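Local coordinates for protein telomerase reverse transcriptase (Candida albicans SC5314, PDB 6ZDQ) that probably lengthens chromosome ends as a reverse transcriptase, adding telomeric repeats copied from the template within its RNA subunit, at residues Q223-C229 with L252-N256; K212-M218 with H447-R453; I564-T568 with K579-T583; M608-R613 with C668-I672; V87-L92 with L169-I173. All coordinates share one frame; numbering follows the deposited sequence.

Interaction 1. Residues Q223-C229 with L252-N256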
# COMPACT_ATOMS: atom_id res chain seq x y z
N GLN A 223 0.14 9.88 31.04
CA GLN A 223 1.24 9.08 30.53
C GLN A 223 1.58 7.92 31.45
O GLN A 223 2.11 6.90 31.00
CB GLN A 223 2.46 9.98 30.32
CG GLN A 223 3.55 9.40 29.42
CD GLN A 223 4.61 10.42 29.07
OE1 GLN A 223 4.54 11.58 29.47
NE2 GLN A 223 5.62 9.99 28.30
N ARG A 224 1.28 8.05 32.75
CA ARG A 224 1.58 6.99 33.70
C ARG A 224 0.65 5.79 33.59
O ARG A 224 0.90 4.77 34.25
CB ARG A 224 1.53 7.53 35.13
CG ARG A 224 0.13 7.79 35.65
CD ARG A 224 0.09 7.74 37.17
NE ARG A 224 0.64 6.49 37.69
CZ ARG A 224 -0.05 5.36 37.81
NH1 ARG A 224 -1.33 5.32 37.46
NH2 ARG A 224 0.54 4.28 38.30
N GLU A 225 -0.40 5.88 32.78
CA GLU A 225 -1.35 4.78 32.61
C GLU A 225 -0.99 3.98 31.36
O GLU A 225 -0.52 4.52 30.36
CB GLU A 225 -2.78 5.31 32.49
CG GLU A 225 -3.25 6.14 33.67
CD GLU A 225 -4.69 6.61 33.52
OE1 GLU A 225 -5.36 6.18 32.57
OE2 GLU A 225 -5.13 7.42 34.36
N GLN A 226 -1.21 2.67 31.44
CA GLN A 226 -0.93 1.77 30.32
C GLN A 226 -2.18 1.67 29.46
O GLN A 226 -3.15 0.98 29.81
CB GLN A 226 -0.47 0.41 30.82
CG GLN A 226 -1.25 -0.14 32.01
CD GLN A 226 -0.75 -1.50 32.43
OE1 GLN A 226 0.15 -2.07 31.81
NE2 GLN A 226 -1.33 -2.04 33.50
N LEU A 227 -2.17 2.36 28.33
CA LEU A 227 -3.26 2.43 27.38
C LEU A 227 -2.70 2.27 25.99
O LEU A 227 -1.50 2.47 25.76
CB LEU A 227 -4.02 3.76 27.49
CG LEU A 227 -4.63 4.10 28.85
CD1 LEU A 227 -5.26 5.48 28.81
CD2 LEU A 227 -5.66 3.05 29.23
N PRO A 228 -3.53 1.89 25.01
CA PRO A 228 -3.06 1.85 23.62
C PRO A 228 -2.57 3.22 23.18
O PRO A 228 -3.28 4.22 23.29
CB PRO A 228 -4.30 1.41 22.84
CG PRO A 228 -5.13 0.68 23.84
CD PRO A 228 -4.91 1.38 25.14
N CYS A 229 -1.34 3.26 22.68
CA CYS A 229 -0.68 4.52 22.35
C CYS A 229 -0.22 4.50 20.90
O CYS A 229 0.49 3.57 20.48
CB CYS A 229 0.50 4.79 23.28
SG CYS A 229 1.14 6.47 23.19
N LEU A 252 3.13 3.70 27.15
CA LEU A 252 2.98 5.13 27.39
C LEU A 252 4.04 5.65 28.36
O LEU A 252 4.64 6.71 28.13
CB LEU A 252 1.57 5.43 27.91
CG LEU A 252 0.62 6.18 26.98
CD1 LEU A 252 -0.77 6.25 27.58
CD2 LEU A 252 1.15 7.58 26.71
N LYS A 253 4.28 4.91 29.44
CA LYS A 253 5.21 5.38 30.47
C LYS A 253 6.63 5.52 29.94
O LYS A 253 7.31 6.51 30.22
CB LYS A 253 5.18 4.43 31.67
CG LYS A 253 3.93 4.52 32.53
CD LYS A 253 4.03 3.63 33.76
CE LYS A 253 3.63 2.20 33.45
NZ LYS A 253 2.18 2.08 33.16
N LEU A 254 7.09 4.54 29.17
CA LEU A 254 8.48 4.47 28.74
C LEU A 254 8.76 5.29 27.48
O LEU A 254 9.92 5.38 27.06
CB LEU A 254 8.89 3.01 28.52
CG LEU A 254 9.22 2.13 29.74
CD1 LEU A 254 8.01 1.90 30.64
CD2 LEU A 254 9.81 0.80 29.30
N LEU A 255 7.73 5.88 26.88
CA LEU A 255 7.88 6.67 25.66
C LEU A 255 8.71 7.93 25.93
O LEU A 255 8.96 8.31 27.08
CB LEU A 255 6.49 7.03 25.12
CG LEU A 255 6.28 7.95 23.91
CD1 LEU A 255 6.85 7.33 22.64
CD2 LEU A 255 4.81 8.29 23.74
N ASN A 256 9.12 8.58 24.84
CA ASN A 256 9.59 9.97 24.85
C ASN A 256 10.79 10.19 25.78
O ASN A 256 10.70 10.90 26.78
CB ASN A 256 8.43 10.90 25.22
CG ASN A 256 8.76 12.36 24.98
OD1 ASN A 256 9.14 13.09 25.89
ND2 ASN A 256 8.61 12.80 23.73
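L252 carries this contact by pushing its isobutyl group into the curve of the 223-229 loop. Its two methyls part company there. One lies by the carbonyl oxygen of E225, with L252 CD1 4.1 Å from L227 CB; the other turns to the thiol of C229, with 3.7 Å between L252 CD2 and C229 SG. L255 brings its own CD2 to the same sulfur, so C229 SG has a leucine methyl from each of two residues. Q223 lies across the carbonyl end of L252. Its chain is fully drawn out, CG anti to the backbone N (chi1 -163°), which carries CG past the L252 oxygen and delivers the amide for a weak hydrogen bond from Q223 NE2 to L252 O (3.4 Å, 148° at the hydrogen). That oxygen also accepts a weak bond from the backbone N of L255.

Both segments are largely irregular and flank the hairpin of strands 229-236 and 241-247, which probably corresponds to the motif 1 and motif 2 hairpin of the reverse transcriptase fingers; one leads into the first strand at C229, the other leaves the second for helix 263-296. From strand 446-451, L448 packs against both Q223 and L252.

K253 works at the exposed end of the contact. Two successive bends, at chi3 and chi4, fold its chain over the peptide of R224, whose carbonyl oxygen is 3.4 Å from K253 CD. The ammonium then donates to it, K253 NZ to R224 O, 3.2 Å, from well above the carbonyl plane.

Interaction 2. Residues K212-M218 with H447-R453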
# COMPACT_ATOMS: atom_id res chain seq x y z
N LYS A 212 -9.96 20.06 17.52
CA LYS A 212 -11.12 20.77 18.05
C LYS A 212 -12.38 19.91 17.96
O LYS A 212 -13.20 19.91 18.88
CB LYS A 212 -11.32 22.09 17.31
CG LYS A 212 -10.23 23.12 17.57
CD LYS A 212 -10.33 24.28 16.59
CE LYS A 212 -11.72 24.90 16.59
NZ LYS A 212 -11.87 25.94 15.54
N ASN A 213 -12.55 19.18 16.86
CA ASN A 213 -13.76 18.42 16.62
C ASN A 213 -13.64 16.94 16.98
O ASN A 213 -14.64 16.32 17.34
CB ASN A 213 -14.18 18.54 15.15
CG ASN A 213 -14.15 19.96 14.65
OD1 ASN A 213 -13.11 20.45 14.18
ND2 ASN A 213 -15.28 20.65 14.74
N ASN A 214 -12.44 16.37 16.89
CA ASN A 214 -12.27 14.93 17.05
C ASN A 214 -11.52 14.52 18.31
O ASN A 214 -11.75 13.42 18.81
CB ASN A 214 -11.52 14.35 15.84
CG ASN A 214 -12.27 14.57 14.54
OD1 ASN A 214 -13.06 13.73 14.12
ND2 ASN A 214 -12.03 15.71 13.90
N LEU A 215 -10.66 15.37 18.85
CA LEU A 215 -9.77 14.98 19.93
C LEU A 215 -10.12 15.70 21.23
O LEU A 215 -10.89 16.67 21.25
CB LEU A 215 -8.31 15.24 19.56
CG LEU A 215 -7.81 14.54 18.30
CD1 LEU A 215 -6.35 14.86 18.05
CD2 LEU A 215 -8.03 13.04 18.39
N VAL A 216 -9.54 15.21 22.32
CA VAL A 216 -9.65 15.82 23.64
C VAL A 216 -8.28 15.75 24.29
O VAL A 216 -7.72 14.66 24.45
CB VAL A 216 -10.70 15.13 24.53
CG1 VAL A 216 -10.59 15.64 25.96
CG2 VAL A 216 -12.10 15.38 23.98
N LYS A 217 -7.72 16.90 24.65
CA LYS A 217 -6.38 16.95 25.21
C LYS A 217 -6.36 16.30 26.59
O LYS A 217 -7.29 16.44 27.38
CB LYS A 217 -5.89 18.39 25.29
CG LYS A 217 -4.39 18.52 25.55
CD LYS A 217 -3.93 19.96 25.42
CE LYS A 217 -2.42 20.07 25.60
NZ LYS A 217 -1.95 21.47 25.40
N MET A 218 -5.27 15.58 26.88
CA MET A 218 -5.11 14.84 28.12
C MET A 218 -4.04 15.49 29.00
O MET A 218 -3.08 16.08 28.48
CB MET A 218 -4.73 13.38 27.85
CG MET A 218 -5.81 12.54 27.21
SD MET A 218 -7.10 12.03 28.36
CE MET A 218 -8.34 13.29 28.09
N HIS A 447 2.14 16.26 23.29
CA HIS A 447 0.76 16.56 23.66
C HIS A 447 -0.08 15.32 23.40
O HIS A 447 -0.29 14.93 22.25
CB HIS A 447 0.23 17.76 22.87
CG HIS A 447 0.98 19.03 23.11
ND1 HIS A 447 0.60 19.96 24.06
CD2 HIS A 447 2.09 19.54 22.53
CE1 HIS A 447 1.44 20.97 24.05
NE2 HIS A 447 2.36 20.74 23.13
N LEU A 448 -0.56 14.69 24.47
CA LEU A 448 -1.32 13.46 24.38
C LEU A 448 -2.81 13.78 24.28
O LEU A 448 -3.34 14.56 25.07
CB LEU A 448 -1.05 12.56 25.58
CG LEU A 448 0.43 12.21 25.81
CD1 LEU A 448 0.60 11.38 27.07
CD2 LEU A 448 0.99 11.49 24.60
N TYR A 449 -3.47 13.17 23.29
CA TYR A 449 -4.89 13.41 23.03
C TYR A 449 -5.66 12.10 23.03
O TYR A 449 -5.23 11.13 22.40
CB TYR A 449 -5.09 14.12 21.69
CG TYR A 449 -4.58 15.54 21.64
CD1 TYR A 449 -3.26 15.82 21.35
CD2 TYR A 449 -5.44 16.61 21.88
CE1 TYR A 449 -2.79 17.12 21.30
CE2 TYR A 449 -4.98 17.91 21.84
CZ TYR A 449 -3.66 18.16 21.54
OH TYR A 449 -3.20 19.46 21.50
N LYS A 450 -6.78 12.07 23.74
CA LYS A 450 -7.78 11.03 23.55
C LYS A 450 -8.82 11.51 22.54
O LYS A 450 -8.91 12.69 22.21
CB LYS A 450 -8.44 10.66 24.88
CG LYS A 450 -7.67 9.64 25.70
CD LYS A 450 -8.50 9.10 26.85
CE LYS A 450 -7.74 8.04 27.63
NZ LYS A 450 -8.52 7.52 28.78
N ARG A 451 -9.61 10.56 22.04
CA ARG A 451 -10.53 10.86 20.96
C ARG A 451 -11.95 11.04 21.48
O ARG A 451 -12.42 10.27 22.32
CB ARG A 451 -10.51 9.76 19.89
CG ARG A 451 -10.69 10.31 18.50
CD ARG A 451 -10.27 9.32 17.43
NE ARG A 451 -10.21 9.94 16.11
CZ ARG A 451 -11.28 10.25 15.37
NH1 ARG A 451 -12.50 10.01 15.83
NH2 ARG A 451 -11.12 10.81 14.18
N LYS A 452 -12.62 12.06 20.96
CA LYS A 452 -14.01 12.38 21.29
C LYS A 452 -15.00 11.74 20.32
O LYS A 452 -16.21 11.88 20.52
CB LYS A 452 -14.19 13.90 21.32
CG LYS A 452 -15.42 14.42 22.05
CD LYS A 452 -15.44 15.94 22.06
CE LYS A 452 -15.31 16.50 20.65
NZ LYS A 452 -15.29 17.99 20.65
N ARG A 453 -14.51 11.06 19.29
CA ARG A 453 -15.36 10.44 18.27
C ARG A 453 -14.76 9.09 17.90
O ARG A 453 -13.93 8.53 18.63
CB ARG A 453 -15.54 11.35 17.06
CG ARG A 453 -16.46 12.53 17.29
CD ARG A 453 -17.15 12.96 16.01
NE ARG A 453 -16.24 13.58 15.05
CZ ARG A 453 -16.09 14.89 14.91
NH1 ARG A 453 -16.79 15.73 15.65
NH2 ARG A 453 -15.23 15.37 14.01
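Strands 215-217 and 447-451 run antiparallel, with V216 and K450 as the hydrogen-bonded pair (V216 N to K450 O, 2.6 Å; K450 N to V216 O, 2.8 Å) flanked by the non-hydrogen-bonded pairs L215-R451 and K217-Y449; M218 N to L448 O and K452 N to N214 O extend the pairing. On the face of L215, K217, Y449 and R451, L215 crosses Y449 at about a right angle, L215 CD1 lying 3.9 Å from Y449 CB. The aliphatic chain of K217 passes the same ring, CB 3.6 Å from Y449 CE2. Extended throughout, with CG anti to the backbone N (chi1 -166°), K217 carries NZ to the edge of the H447 imidazole for a weak bond to ND1.

Strand 215-217 is an edge strand of a mixed five-stranded sheet that also holds 229-236 and 241-247, and helix 196-214 feeds directly into it. On the opposite face M218 bends back, its SD 3.6 Å from K450 CD.

Where helix meets strand, R453 NH2 donates weakly to N214 OD1 (2.7 Å), the guanidinium and amide planes 79° apart. N214 ND2 is held by Y210 O, and D343 O receives R451 NH1 and, weakly, R453 NE.

Interaction 3. Residues I564-T568 with K579-T583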
# COMPACT_ATOMS: atom_id res chain seq x y z
N ILE A 564 -1.15 0.00 -11.52
CA ILE A 564 0.18 0.05 -12.10
C ILE A 564 0.92 -1.23 -11.72
O ILE A 564 0.48 -2.00 -10.87
CB ILE A 564 0.95 1.32 -11.66
CG1 ILE A 564 0.09 2.57 -11.87
CG2 ILE A 564 2.25 1.49 -12.44
CD1 ILE A 564 0.86 3.87 -11.73
N SER A 565 2.06 -1.47 -12.39
CA SER A 565 2.85 -2.67 -12.20
C SER A 565 3.88 -2.47 -11.09
O SER A 565 4.61 -1.47 -11.09
CB SER A 565 3.55 -3.07 -13.50
OG SER A 565 2.64 -3.17 -14.59
N LEU A 566 3.92 -3.41 -10.14
CA LEU A 566 4.86 -3.38 -9.02
C LEU A 566 6.28 -3.75 -9.42
O LEU A 566 7.18 -3.66 -8.58
CB LEU A 566 4.41 -4.35 -7.92
CG LEU A 566 3.04 -4.19 -7.25
CD1 LEU A 566 2.76 -5.42 -6.40
CD2 LEU A 566 2.98 -2.93 -6.40
N VAL A 567 6.50 -4.15 -10.68
CA VAL A 567 7.66 -4.94 -11.11
C VAL A 567 8.98 -4.45 -10.53
O VAL A 567 9.86 -5.26 -10.19
CB VAL A 567 7.70 -4.97 -12.65
CG1 VAL A 567 9.08 -5.34 -13.16
CG2 VAL A 567 6.65 -5.93 -13.19
N THR A 568 9.14 -3.14 -10.37
CA THR A 568 10.43 -2.59 -9.96
C THR A 568 10.92 -3.17 -8.63
O THR A 568 12.11 -3.43 -8.46
CB THR A 568 10.35 -1.06 -9.87
OG1 THR A 568 11.46 -0.56 -9.11
CG2 THR A 568 9.05 -0.64 -9.21
N LYS A 579 6.98 -14.84 -12.95
CA LYS A 579 6.14 -15.38 -11.90
C LYS A 579 5.12 -14.35 -11.43
O LYS A 579 3.92 -14.64 -11.33
CB LYS A 579 7.00 -15.87 -10.73
CG LYS A 579 6.20 -16.40 -9.55
CD LYS A 579 7.13 -16.81 -8.42
CE LYS A 579 6.35 -17.29 -7.21
NZ LYS A 579 7.24 -17.67 -6.08
N TYR A 580 5.59 -13.13 -11.13
CA TYR A 580 4.67 -12.07 -10.73
C TYR A 580 3.76 -11.67 -11.88
O TYR A 580 2.54 -11.52 -11.70
CB TYR A 580 5.44 -10.87 -10.20
CG TYR A 580 4.57 -9.65 -10.01
CD1 TYR A 580 3.70 -9.55 -8.93
CD2 TYR A 580 4.61 -8.59 -10.91
CE1 TYR A 580 2.90 -8.44 -8.75
CE2 TYR A 580 3.81 -7.47 -10.74
CZ TYR A 580 2.96 -7.40 -9.66
OH TYR A 580 2.17 -6.29 -9.49
N LEU A 581 4.33 -11.47 -13.08
CA LEU A 581 3.53 -11.05 -14.22
C LEU A 581 2.43 -12.06 -14.53
O LEU A 581 1.30 -11.68 -14.88
CB LEU A 581 4.42 -10.84 -15.45
CG LEU A 581 5.38 -9.64 -15.42
CD1 LEU A 581 6.07 -9.46 -16.76
CD2 LEU A 581 4.65 -8.37 -15.01
N LYS A 582 2.74 -13.35 -14.41
CA LYS A 582 1.71 -14.38 -14.59
C LYS A 582 0.62 -14.25 -13.54
O LYS A 582 -0.57 -14.19 -13.86
CB LYS A 582 2.36 -15.77 -14.55
CG LYS A 582 1.39 -16.92 -14.74
CD LYS A 582 2.13 -18.24 -14.69
CE LYS A 582 1.19 -19.41 -14.91
NZ LYS A 582 1.93 -20.70 -14.92
N THR A 583 1.01 -14.21 -12.26
CA THR A 583 0.04 -14.05 -11.19
C THR A 583 -0.63 -12.69 -11.20
O THR A 583 -1.70 -12.53 -10.60
CB THR A 583 0.69 -14.29 -9.83
OG1 THR A 583 1.75 -13.34 -9.63
CG2 THR A 583 1.27 -15.70 -9.75
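Y580 reaches out from helix 574-588, in the helical C-terminal region that probably corresponds to the telomerase thumb, to meet L566 and V567 in the loop that leads into this helix. Its CG is anti to the backbone N (chi1 169°), which sends the ring outward from the helix so that the phenol end arrives at the loop.

The polar part is slight: one weak hydrogen bond, from L566 N to Y580 OH, 3.4 Å with 156° at the hydrogen, joining the loop backbone to the helix.

Apolar packing does the rest. L566 lies across the phenol end at about a right angle, its CB 3.8 Å from Y580 CZ and its CD1 also 3.8 Å from that carbon. V567 comes to the ring edge instead, near the ring plane, with CG2 4.1 Å from Y580 CD2. F571, from the same connection, meets the Y580 ring with its plane at about 35°.

Behind this layer, helix 602-626 backs the buried residues: E618 and K622 touch V567, while V615 and F619 touch L581. V567 CG2 has a second neighbour beside the ring edge, L581 CD2 at 3.6 Å.

Interaction 4. Residues M608-R613 with C668-I672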
# COMPACT_ATOMS: atom_id res chain seq x y z
N MET A 608 -9.18 -6.75 -22.72
CA MET A 608 -8.09 -7.69 -22.50
C MET A 608 -6.79 -7.16 -23.09
O MET A 608 -5.71 -7.37 -22.51
CB MET A 608 -8.44 -9.06 -23.10
CG MET A 608 -7.34 -10.11 -23.01
SD MET A 608 -6.16 -10.06 -24.38
CE MET A 608 -7.27 -10.14 -25.79
N GLY A 609 -6.87 -6.48 -24.23
CA GLY A 609 -5.67 -5.95 -24.86
C GLY A 609 -4.93 -4.96 -23.97
O GLY A 609 -3.70 -4.92 -23.97
N SER A 610 -5.67 -4.16 -23.21
CA SER A 610 -5.05 -3.22 -22.28
C SER A 610 -4.18 -3.95 -21.27
O SER A 610 -3.00 -3.62 -21.08
CB SER A 610 -6.11 -2.39 -21.57
OG SER A 610 -5.55 -1.59 -20.55
N LEU A 611 -4.74 -4.96 -20.60
CA LEU A 611 -3.96 -5.75 -19.65
C LEU A 611 -2.85 -6.52 -20.34
O LEU A 611 -1.73 -6.61 -19.83
CB LEU A 611 -4.88 -6.70 -18.88
CG LEU A 611 -4.21 -7.52 -17.77
CD1 LEU A 611 -3.58 -6.60 -16.74
CD2 LEU A 611 -5.21 -8.46 -17.12
N LEU A 612 -3.14 -7.09 -21.52
CA LEU A 612 -2.14 -7.90 -22.22
C LEU A 612 -0.98 -7.04 -22.71
O LEU A 612 0.19 -7.37 -22.47
CB LEU A 612 -2.79 -8.65 -23.38
CG LEU A 612 -1.88 -9.58 -24.18
CD1 LEU A 612 -1.26 -10.64 -23.28
CD2 LEU A 612 -2.64 -10.22 -25.33
N ARG A 613 -1.28 -5.94 -23.40
CA ARG A 613 -0.20 -5.10 -23.92
C ARG A 613 0.64 -4.50 -22.80
O ARG A 613 1.86 -4.42 -22.91
CB ARG A 613 -0.77 -3.99 -24.81
CG ARG A 613 -0.95 -4.40 -26.26
CD ARG A 613 -1.47 -3.26 -27.12
NE ARG A 613 -2.84 -2.90 -26.77
CZ ARG A 613 -3.90 -3.27 -27.47
NH1 ARG A 613 -3.76 -4.01 -28.56
NH2 ARG A 613 -5.12 -2.91 -27.08
N CYS A 668 -7.06 -12.17 -31.50
CA CYS A 668 -6.59 -10.89 -30.97
C CYS A 668 -5.34 -11.07 -30.12
O CYS A 668 -4.43 -10.24 -30.16
CB CYS A 668 -7.70 -10.22 -30.17
SG CYS A 668 -7.20 -8.70 -29.32
N ILE A 669 -5.29 -12.14 -29.33
CA ILE A 669 -4.12 -12.40 -28.48
C ILE A 669 -2.87 -12.59 -29.33
O ILE A 669 -1.81 -12.03 -29.05
CB ILE A 669 -4.37 -13.61 -27.57
CG1 ILE A 669 -5.56 -13.34 -26.64
CG2 ILE A 669 -3.12 -13.94 -26.77
CD1 ILE A 669 -5.88 -14.50 -25.72
N LYS A 670 -2.98 -13.41 -30.38
CA LYS A 670 -1.83 -13.69 -31.23
C LYS A 670 -1.31 -12.42 -31.90
O LYS A 670 -0.10 -12.19 -31.96
CB LYS A 670 -2.20 -14.74 -32.28
CG LYS A 670 -2.72 -16.04 -31.69
CD LYS A 670 -2.81 -17.12 -32.75
CE LYS A 670 -3.81 -16.77 -33.84
NZ LYS A 670 -3.89 -17.84 -34.87
N GLN A 671 -2.22 -11.59 -32.42
CA GLN A 671 -1.81 -10.37 -33.10
C GLN A 671 -1.07 -9.43 -32.15
O GLN A 671 -0.08 -8.79 -32.54
CB GLN A 671 -3.02 -9.67 -33.71
CG GLN A 671 -3.66 -10.44 -34.85
CD GLN A 671 -4.93 -9.80 -35.35
OE1 GLN A 671 -5.36 -8.76 -34.85
NE2 GLN A 671 -5.55 -10.41 -36.36
N ILE A 672 -1.52 -9.34 -30.90
CA ILE A 672 -0.83 -8.52 -29.91
C ILE A 672 0.56 -9.09 -29.63
O ILE A 672 1.55 -8.35 -29.59
CB ILE A 672 -1.67 -8.41 -28.63
CG1 ILE A 672 -2.94 -7.60 -28.89
CG2 ILE A 672 -0.85 -7.77 -27.51
CD1 ILE A 672 -3.85 -7.46 -27.69
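Within the helical C-terminal domain, helices 602-626 and 662-676 face each other through M608, L612 and R613 on one side and C668, I669 and I672 on the other. Their short segments run in roughly the same direction, axes 10.7 Å apart at 34°.

I672 is the residue most covered. Its two arms divide the work: CG2 lies 3.7 Å from L612 CD2 and also touches R613 CG, while CD1 reaches across to the backbone of the other helix, 3.7 Å from G609 CA. With no side chain at G609, that methyl comes right up to the main chain. R613 bends at chi3 (-68°) and folds back so that G609 CA lies over one face of its guanidinium, offset toward the rim; R613 NH1 thereby comes 3.6 Å from I672 CD1.

One turn before L612, M608, bent at chi2 and chi3, brings its terminal methyl to two residues, CE being 3.7 Å from I669 CG1 and 3.8 Å from C668 SG. Helix 634-656 closes over this end with S645 and T648. Such apolar packing of neighbouring helices without a hydrogen bond, here partly against a glycine backbone, fits an all-helical bundle, as in the telomerase thumb.

Interaction 5. Residues V87-L92 with L169-I173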
# COMPACT_ATOMS: atom_id res chain seq x y z
N VAL A 87 24.44 19.04 -2.91
CA VAL A 87 24.98 18.84 -1.57
C VAL A 87 26.09 17.80 -1.59
O VAL A 87 27.13 17.97 -0.93
CB VAL A 87 23.85 18.44 -0.60
CG1 VAL A 87 24.42 18.20 0.79
CG2 VAL A 87 22.78 19.51 -0.56
N LEU A 88 25.90 16.71 -2.33
CA LEU A 88 26.92 15.67 -2.41
C LEU A 88 28.20 16.20 -3.04
O LEU A 88 29.30 15.81 -2.65
CB LEU A 88 26.39 14.46 -3.18
CG LEU A 88 25.32 13.62 -2.50
CD1 LEU A 88 24.82 12.55 -3.46
CD2 LEU A 88 25.86 12.99 -1.23
N GLY A 89 28.07 17.08 -4.04
CA GLY A 89 29.25 17.62 -4.69
C GLY A 89 30.09 18.49 -3.77
O GLY A 89 31.31 18.53 -3.90
N LYS A 90 29.45 19.17 -2.82
CA LYS A 90 30.19 19.96 -1.85
C LYS A 90 30.71 19.11 -0.69
O LYS A 90 31.75 19.43 -0.11
CB LYS A 90 29.31 21.10 -1.31
CG LYS A 90 29.05 22.20 -2.31
CD LYS A 90 28.13 23.27 -1.74
CE LYS A 90 28.27 24.59 -2.50
NZ LYS A 90 28.08 24.42 -3.97
N LEU A 91 30.00 18.03 -0.36
CA LEU A 91 30.42 17.16 0.73
C LEU A 91 31.58 16.26 0.33
O LEU A 91 32.57 16.14 1.06
CB LEU A 91 29.24 16.31 1.22
CG LEU A 91 28.17 17.02 2.03
CD1 LEU A 91 27.04 16.06 2.39
CD2 LEU A 91 28.78 17.62 3.28
N LEU A 92 31.47 15.60 -0.83
CA LEU A 92 32.39 14.54 -1.19
C LEU A 92 33.49 15.08 -2.08
O LEU A 92 33.20 15.59 -3.18
CB LEU A 92 31.65 13.41 -1.89
CG LEU A 92 30.46 12.80 -1.13
CD1 LEU A 92 29.86 11.65 -1.92
CD2 LEU A 92 30.86 12.35 0.27
N LEU A 169 24.08 8.55 4.67
CA LEU A 169 24.33 9.93 4.25
C LEU A 169 23.18 10.48 3.41
O LEU A 169 22.62 11.54 3.72
CB LEU A 169 25.64 10.02 3.48
CG LEU A 169 25.97 11.41 2.92
CD1 LEU A 169 26.12 12.43 4.04
CD2 LEU A 169 27.23 11.37 2.06
N LEU A 170 22.81 9.77 2.35
CA LEU A 170 21.79 10.26 1.43
C LEU A 170 20.45 10.43 2.14
O LEU A 170 19.75 11.43 1.93
CB LEU A 170 21.66 9.32 0.24
CG LEU A 170 20.61 9.64 -0.82
CD1 LEU A 170 20.77 11.06 -1.31
CD2 LEU A 170 20.75 8.67 -1.98
N LYS A 171 20.06 9.45 2.96
CA LYS A 171 18.78 9.54 3.66
C LYS A 171 18.77 10.70 4.65
O LYS A 171 17.77 11.42 4.76
CB LYS A 171 18.48 8.22 4.38
CG LYS A 171 18.01 7.10 3.47
CD LYS A 171 17.44 5.94 4.28
CE LYS A 171 16.82 4.88 3.39
NZ LYS A 171 17.82 4.22 2.52
N ASN A 172 19.87 10.91 5.37
CA ASN A 172 19.92 11.99 6.35
C ASN A 172 19.90 13.36 5.69
O ASN A 172 19.52 14.34 6.34
CB ASN A 172 21.16 11.84 7.23
CG ASN A 172 21.09 12.68 8.50
OD1 ASN A 172 20.01 13.11 8.91
ND2 ASN A 172 22.23 12.89 9.14
N ILE A 173 20.29 13.45 4.42
CA ILE A 173 20.18 14.71 3.70
C ILE A 173 18.72 15.00 3.36
O ILE A 173 18.25 16.14 3.49
CB ILE A 173 21.06 14.69 2.44
CG1 ILE A 173 22.54 14.68 2.82
CG2 ILE A 173 20.75 15.87 1.53
CD1 ILE A 173 23.48 14.59 1.63
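I173 CD1 is the meeting point, touched by three residues of helix 77-91: V87 CG1 at 3.8 Å, L91 CD1 at 3.9 Å and L88 CD2 at 4.1 Å. L91 meets I173 tip to tip, whereas V87 slides past it in the opposite direction. One turn back, L169 splits its methyls. CD2 goes to L88 CD2 at 3.9 Å and to L92 CD2 at 4.2 Å, and CD1 turns to L91 CD1 at 4.1 Å.

The reach of the isoleucine follows from its torsions: CG1 is anti to the carbonyl carbon (chi1 -68°) and CD1 is extended beyond it (chi2 178°), which places that methyl among the three partners. All six residues that touch are buried, and every contact between them is apolar. The two helices, 77-91 and 148-177, both belong to the telomerase RNA-binding domain, a largely helical fold; the short segments lie 12.0 Å apart with their directions at 125°, so only side-chain ends bridge them.

Further out, Y52 of helix 52-59 covers V87 and L91, and the N-terminal residues M6 and I7 pack on I173 and L169 respectively. V84, a turn before V87, touches both L170 and I173. The carbonyl of L91 accepts a hydrogen bond from N46 ND2.

How the interactions relate
Interactions 1 and 2 form one neighbourhood, their centres 16 Å apart: L252 CD2 lies 3.9 Å from L448 CD1, and L227 CD1 packs 3.8 Å from K450 CE, so the loops beside the hairpin rest on the same sheet that interaction 2 extends. Interactions 3 and 4 share the C-terminal helices, centres 17 Å apart, with helix 602-626 backing the first and supplying one side of the second. Interaction 4 lies on the opposite side of the chain's centre from interactions 1 and 2, more than 50 Å between centres. Interaction 5 stands in the RNA-binding domain. Nearest to the bound nucleic acid is interaction 3, at about 4 Å between nearest atoms, then interaction 5, at about 12 Å.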